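Local coordinates for StAR-related lipid transfer protein 13 (Homo sapiens, PDB 2PSO) that stimulates GTP hydrolysis by RhoA, and perhaps by Cdc42, and carries the lipid-binding START domain described here, at residues K78-V83 against K187-H192; V94-H99 against R140-D145. One frame throughout, in Å; residues are numbered along the deposited sequence.

Both contacts belong to the START domain and reach the same curved sheet, but they join different elements. Interaction 1 pairs two neighbouring strands, with one face turned to the interior and the other lined by polar and charged side chains. In interaction 2, the end of helix 87-96, which follows strand 76-83 in the chain, meets strand 134-143 through side chains and one weak bond to a helix carbonyl. It is the more buried yet the smaller, about 230 Å² against 580 Å². Backbone hydrogen bonds dominate the first; the second relies on a leucine, a tryptophan and two arginines sharing one acid. Their centres lie about 15 Å apart.

Interaction 1. Residues K78-V83 against K187-H192; sequences KASVEV and KSRLTH
The guanidinium of Arg189 lies with one face over the strand opposite, covering Ser80 CB and Val81 N, while Glu82 N approaches it obliquely. NH2 of Arg189 sits 3.3 Å from CB of Ser80. Bends at chi2 and chi3 fold the arginine chain back over residues 78-83, where a long, flexible side chain can lie across the small Ser80 and the Val81 backbone. A second flat group, the His192 imidazole, leads away from the pairing: it stacks with Tyr178 and its NE2 bonds to Ser176.

Between these two groups, which leave opposite faces, two strands of the START sheet run antiparallel. Ala79 with His192, Val81 with Leu190 and Val83 with Ser188 are hydrogen-bonded pairs, each closed by two backbone bonds; Leu190 N reaches Val81 O at 2.9 Å. Ser80 and Thr191 form a non-hydrogen-bonded pair, and their hydroxyls bond to each other instead, OG to OG1 at 2.9 Å. Both oxygens stand anti to their own carbonyl carbons (chi1 -83° in Ser80, -68° in Thr191), which brings them together on the polar face.

On the reverse face, CB of Leu190 touches both CG2 of Val81 and CG1 of Val83 at 3.9 Å. Branched apolar side chains suit this side, since helix 209-223 packs on Val81 and Leu190, and helix 87-96 on Val83. The chemistry thus implies a two-sided pair of strands: a largely apolar face packed against helices, and a polar one shared by Ser80, Thr191 and Arg189.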
loop_
_atom_site.group_PDB
_atom_site.type_symbol
_atom_site.label_atom_id
_atom_site.label_comp_id
_atom_site.label_asym_id
_atom_site.label_seq_id
_atom_site.Cartn_x
_atom_site.Cartn_y
_atom_site.Cartn_z
ATOM N N LYS A 78 -0.550 -2.535 -7.099
ATOM C CA LYS A 78 -1.594 -1.551 -7.312
ATOM C C LYS A 78 -2.944 -2.162 -7.012
ATOM O O LYS A 78 -3.415 -2.986 -7.782
ATOM C CB LYS A 78 -1.566 -1.065 -8.756
ATOM C CG LYS A 78 -2.632 -0.053 -9.085
ATOM C CD LYS A 78 -2.335 0.666 -10.393
ATOM C CE LYS A 78 -2.777 -0.141 -11.588
ATOM N NZ LYS A 78 -4.252 -0.041 -11.779
ATOM N N ALA A 79 -3.565 -1.755 -5.906
ATOM C CA ALA A 79 -4.921 -2.202 -5.557
ATOM C C ALA A 79 -5.964 -1.082 -5.600
ATOM O O ALA A 79 -5.641 0.079 -5.348
ATOM C CB ALA A 79 -4.933 -2.870 -4.215
ATOM N N SER A 80 -7.212 -1.442 -5.923
ATOM C CA SER A 80 -8.330 -0.488 -6.025
ATOM C C SER A 80 -9.625 -0.892 -5.330
ATOM O O SER A 80 -9.855 -2.070 -5.053
ATOM C CB SER A 80 -8.669 -0.253 -7.469
ATOM O OG SER A 80 -7.793 0.704 -7.979
ATOM N N VAL A 81 -10.464 0.109 -5.052
ATOM C CA VAL A 81 -11.841 -0.091 -4.628
ATOM C C VAL A 81 -12.626 1.149 -4.957
ATOM O O VAL A 81 -12.057 2.219 -5.191
ATOM C CB VAL A 81 -11.987 -0.240 -3.121
ATOM C CG1 VAL A 81 -11.835 -1.686 -2.671
ATOM C CG2 VAL A 81 -11.040 0.676 -2.426
ATOM N N GLU A 82 -13.946 0.994 -4.977
ATOM C CA GLU A 82 -14.853 2.121 -5.017
ATOM C C GLU A 82 -15.320 2.341 -3.575
ATOM O O GLU A 82 -15.769 1.405 -2.910
ATOM C CB GLU A 82 -16.025 1.842 -5.964
ATOM C CG GLU A 82 -16.892 3.077 -6.249
ATOM C CD GLU A 82 -18.154 2.789 -7.080
ATOM O OE1 GLU A 82 -18.023 2.320 -8.235
ATOM O OE2 GLU A 82 -19.279 3.054 -6.582
ATOM N N VAL A 83 -15.179 3.555 -3.058
ATOM C CA VAL A 83 -15.619 3.792 -1.685
ATOM C C VAL A 83 -16.708 4.846 -1.606
ATOM O O VAL A 83 -16.644 5.864 -2.301
ATOM C CB VAL A 83 -14.444 4.100 -0.721
ATOM C CG1 VAL A 83 -13.290 4.681 -1.470
ATOM C CG2 VAL A 83 -14.883 5.027 0.404
ATOM N N LYS A 187 -18.890 9.727 -4.257
ATOM C CA LYS A 187 -18.148 8.485 -4.069
ATOM C C LYS A 187 -16.722 8.656 -4.598
ATOM O O LYS A 187 -16.409 9.633 -5.286
ATOM C CB LYS A 187 -18.843 7.324 -4.782
ATOM C CG LYS A 187 -20.111 6.837 -4.120
ATOM C CD LYS A 187 -20.976 6.080 -5.125
ATOM C CE LYS A 187 -22.472 6.286 -4.842
ATOM N NZ LYS A 187 -23.373 5.831 -5.952
ATOM N N SER A 188 -15.853 7.712 -4.279
ATOM C CA SER A 188 -14.485 7.800 -4.755
ATOM C C SER A 188 -13.945 6.479 -5.230
ATOM O O SER A 188 -14.313 5.416 -4.708
ATOM C CB SER A 188 -13.579 8.301 -3.647
ATOM O OG SER A 188 -14.028 9.552 -3.199
ATOM N N ARG A 189 -13.056 6.559 -6.213
ATOM C CA ARG A 189 -12.198 5.446 -6.585
ATOM C C ARG A 189 -10.910 5.618 -5.761
ATOM O O ARG A 189 -10.211 6.617 -5.898
ATOM C CB ARG A 189 -11.921 5.496 -8.100
ATOM C CG ARG A 189 -10.908 4.486 -8.655
ATOM C CD ARG A 189 -11.519 3.498 -9.656
ATOM N NE ARG A 189 -12.135 2.326 -9.020
ATOM C CZ ARG A 189 -11.707 1.068 -9.163
ATOM N NH1 ARG A 189 -12.343 0.065 -8.548
ATOM N NH2 ARG A 189 -10.644 0.809 -9.930
ATOM N N LEU A 190 -10.616 4.668 -4.886
ATOM C CA LEU A 190 -9.378 4.714 -4.127
ATOM C C LEU A 190 -8.327 3.801 -4.734
ATOM O O LEU A 190 -8.585 2.628 -4.950
ATOM C CB LEU A 190 -9.648 4.269 -2.695
ATOM C CG LEU A 190 -8.439 4.034 -1.768
ATOM C CD1 LEU A 190 -7.596 5.231 -1.654
ATOM C CD2 LEU A 190 -8.937 3.633 -0.402
ATOM N N THR A 191 -7.138 4.312 -5.001
ATOM C CA THR A 191 -6.089 3.465 -5.556
ATOM C C THR A 191 -4.801 3.589 -4.766
ATOM O O THR A 191 -4.235 4.679 -4.647
ATOM C CB THR A 191 -5.805 3.815 -7.013
ATOM O OG1 THR A 191 -6.935 3.460 -7.816
ATOM C CG2 THR A 191 -4.581 3.079 -7.527
ATOM N N HIS A 192 -4.336 2.475 -4.214
ATOM C CA HIS A 192 -3.036 2.444 -3.570
ATOM C C HIS A 192 -1.935 1.721 -4.392
ATOM O O HIS A 192 -1.926 0.485 -4.496
ATOM C CB HIS A 192 -3.166 1.802 -2.208
ATOM C CG HIS A 192 -1.945 1.945 -1.371
ATOM N ND1 HIS A 192 -1.626 1.060 -0.359
ATOM C CD2 HIS A 192 -0.956 2.869 -1.390
ATOM C CE1 HIS A 192 -0.487 1.431 0.206
ATOM N NE2 HIS A 192 -0.065 2.532 -0.396
#

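Interaction 2. Residues V94-H99 against R140-D145; sequences VLRERH and RTWKTD
Arg140 reaches from strand 134-143 to Leu95, near the end of helix 87-96, joining sheet to helix within the helix-grip fold of START domains. Along its chain from CB, the first atom near the leucine is NE, 4.1 Å from Leu95 CD2. That methyl then lies over one face of the guanidinium, offset toward the rim, with CZ 3.4 Å from Leu95 CD2. At the tip, NH1 gives a weak hydrogen bond of 3.3 Å to Leu95 O, while NH2 forms a salt bridge with Glu119. A long, flat cation suits this place: its face meets a methyl, its N-H groups an acid and a carbonyl, and it makes a cation-pi contact with Tyr121.

Glu119 takes Arg96 NH1 on its other oxygen, which probably offsets the closeness of two like charges: Arg96 NH2 lies 3.7 Å from Arg140 NH2, at the edge of the Arg140 group, the guanidinium planes 77° apart. With a leucine in place of Arg140, Glu119 would probably lose one of its two cationic partners and Leu95 O its donor from the strand.

Leucine suits the middle because its fork serves several flat groups. CG is anti to the backbone N (chi1 -160°), which sends the methyls toward the strand; CD2 also rests over the centre of the Arg96 guanidinium. Arg96 NH1 comes within 3.6 Å of Trp142 CH2, guanidinium and ring planes being perpendicular. Trp142 offers its broad face to the leucine's other branch: in this CH-pi contact, Leu95 CD1 stands 4.1 Å from the centroid of the five-membered ring of Trp142, 14° off the ring normal.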
loop_
_atom_site.group_PDB
_atom_site.type_symbol
_atom_site.label_atom_id
_atom_site.label_comp_id
_atom_site.label_asym_id
_atom_site.label_seq_id
_atom_site.Cartn_x
_atom_site.Cartn_y
_atom_site.Cartn_z
ATOM N N VAL A 94 -7.683 7.877 5.532
ATOM C CA VAL A 94 -6.397 7.185 5.475
ATOM C C VAL A 94 -5.387 7.936 6.358
ATOM O O VAL A 94 -4.527 7.348 7.010
ATOM C CB VAL A 94 -5.840 7.103 4.056
ATOM C CG1 VAL A 94 -4.466 6.477 4.086
ATOM C CG2 VAL A 94 -6.751 6.325 3.164
ATOM N N LEU A 95 -5.507 9.258 6.369
ATOM C CA LEU A 95 -4.476 10.077 6.930
ATOM C C LEU A 95 -4.564 10.144 8.443
ATOM O O LEU A 95 -3.538 9.989 9.105
ATOM C CB LEU A 95 -4.533 11.469 6.316
ATOM C CG LEU A 95 -3.314 12.384 6.384
ATOM C CD1 LEU A 95 -3.752 13.719 6.918
ATOM C CD2 LEU A 95 -2.288 11.834 7.256
ATOM N N ARG A 96 -5.756 10.377 9.012
ATOM C CA ARG A 96 -5.847 10.513 10.481
ATOM C C ARG A 96 -6.730 9.486 11.194
ATOM O O ARG A 96 -6.943 9.594 12.401
ATOM C CB ARG A 96 -6.341 11.887 10.835
ATOM C CG ARG A 96 -5.486 13.045 10.301
ATOM C CD ARG A 96 -4.155 13.098 11.018
ATOM N NE ARG A 96 -3.317 14.078 10.346
ATOM C CZ ARG A 96 -1.994 14.146 10.461
ATOM N NH1 ARG A 96 -1.335 15.084 9.795
ATOM N NH2 ARG A 96 -1.342 13.277 11.235
ATOM N N GLU A 97 -7.247 8.489 10.476
ATOM C CA GLU A 97 -8.294 7.653 11.048
ATOM C C GLU A 97 -8.082 6.153 10.835
ATOM O O GLU A 97 -9.035 5.404 10.674
ATOM C CB GLU A 97 -9.646 8.051 10.470
ATOM C CG GLU A 97 -10.147 9.372 10.983
ATOM C CD GLU A 97 -11.593 9.626 10.645
ATOM O OE1 GLU A 97 -12.028 9.322 9.507
ATOM O OE2 GLU A 97 -12.302 10.130 11.545
ATOM N N ARG A 98 -6.836 5.716 10.843
ATOM C CA ARG A 98 -6.519 4.378 10.391
ATOM C C ARG A 98 -6.791 3.365 11.519
ATOM O O ARG A 98 -6.838 2.154 11.309
ATOM C CB ARG A 98 -5.077 4.364 9.890
ATOM C CG ARG A 98 -4.551 3.023 9.582
ATOM C CD ARG A 98 -3.186 3.054 9.017
ATOM N NE ARG A 98 -2.885 1.734 8.480
ATOM C CZ ARG A 98 -1.737 1.405 7.901
ATOM N NH1 ARG A 98 -0.759 2.302 7.786
ATOM N NH2 ARG A 98 -1.574 0.174 7.442
ATOM N N HIS A 99 -7.020 3.875 12.723
ATOM C CA HIS A 99 -7.402 3.024 13.833
ATOM C C HIS A 99 -8.806 2.523 13.554
ATOM O O HIS A 99 -9.200 1.468 14.051
ATOM C CB HIS A 99 -7.325 3.776 15.155
ATOM C CG HIS A 99 -7.851 5.176 15.080
ATOM N ND1 HIS A 99 -9.149 5.503 15.423
ATOM C CD2 HIS A 99 -7.262 6.332 14.685
ATOM C CE1 HIS A 99 -9.332 6.803 15.248
ATOM N NE2 HIS A 99 -8.206 7.327 14.794
ATOM N N ARG A 140 5.454 11.733 4.927
ATOM C CA ARG A 140 4.190 11.732 4.148
ATOM C C ARG A 140 3.919 13.144 3.772
ATOM O O ARG A 140 4.131 14.044 4.576
ATOM C CB ARG A 140 2.940 11.339 4.960
ATOM C CG ARG A 140 3.140 10.428 6.100
ATOM C CD ARG A 140 2.106 10.702 7.120
ATOM N NE ARG A 140 1.167 9.605 7.280
ATOM C CZ ARG A 140 0.158 9.623 8.135
ATOM N NH1 ARG A 140 -0.657 8.587 8.210
ATOM N NH2 ARG A 140 -0.024 10.670 8.929
ATOM N N THR A 141 3.364 13.342 2.595
ATOM C CA THR A 141 2.866 14.630 2.259
ATOM C C THR A 141 1.521 14.359 1.612
ATOM O O THR A 141 1.311 13.275 1.088
ATOM C CB THR A 141 3.878 15.408 1.337
ATOM O OG1 THR A 141 3.236 16.539 0.724
ATOM C CG2 THR A 141 4.463 14.520 0.261
ATOM N N TRP A 142 0.581 15.294 1.672
ATOM C CA TRP A 142 -0.727 15.013 1.089
ATOM C C TRP A 142 -1.201 16.255 0.412
ATOM O O TRP A 142 -0.675 17.321 0.674
ATOM C CB TRP A 142 -1.733 14.561 2.119
ATOM C CG TRP A 142 -1.884 15.474 3.278
ATOM C CD1 TRP A 142 -2.882 16.370 3.475
ATOM C CD2 TRP A 142 -1.023 15.568 4.432
ATOM N NE1 TRP A 142 -2.694 17.039 4.668
ATOM C CE2 TRP A 142 -1.561 16.570 5.272
ATOM C CE3 TRP A 142 0.161 14.925 4.818
ATOM C CZ2 TRP A 142 -0.955 16.957 6.464
ATOM C CZ3 TRP A 142 0.765 15.308 6.008
ATOM C CH2 TRP A 142 0.196 16.313 6.825
ATOM N N LYS A 143 -2.193 16.111 -0.459
ATOM C CA LYS A 143 -2.547 17.163 -1.369
ATOM C C LYS A 143 -4.033 17.021 -1.672
ATOM O O LYS A 143 -4.458 15.968 -2.094
ATOM C CB LYS A 143 -1.709 17.002 -2.647
ATOM C CG LYS A 143 -1.615 18.229 -3.573
ATOM C CD LYS A 143 -0.284 18.970 -3.431
ATOM N N THR A 144 -4.819 18.073 -1.451
ATOM C CA THR A 144 -6.270 18.019 -1.663
ATOM C C THR A 144 -6.809 18.972 -2.716
ATOM O O THR A 144 -7.998 18.933 -3.003
ATOM C CB THR A 144 -7.035 18.308 -0.376
ATOM O OG1 THR A 144 -6.342 19.321 0.351
ATOM C CG2 THR A 144 -7.107 17.062 0.496
ATOM N N ASP A 145 -5.952 19.823 -3.287
ATOM C CA ASP A 145 -6.386 20.784 -4.322
ATOM C C ASP A 145 -5.838 20.502 -5.721
ATOM O O ASP A 145 -5.440 21.423 -6.439
ATOM C CB ASP A 145 -6.052 22.227 -3.923
ATOM C CG ASP A 145 -4.544 22.470 -3.742
ATOM O OD1 ASP A 145 -3.729 21.522 -3.906
ATOM O OD2 ASP A 145 -4.176 23.627 -3.422
#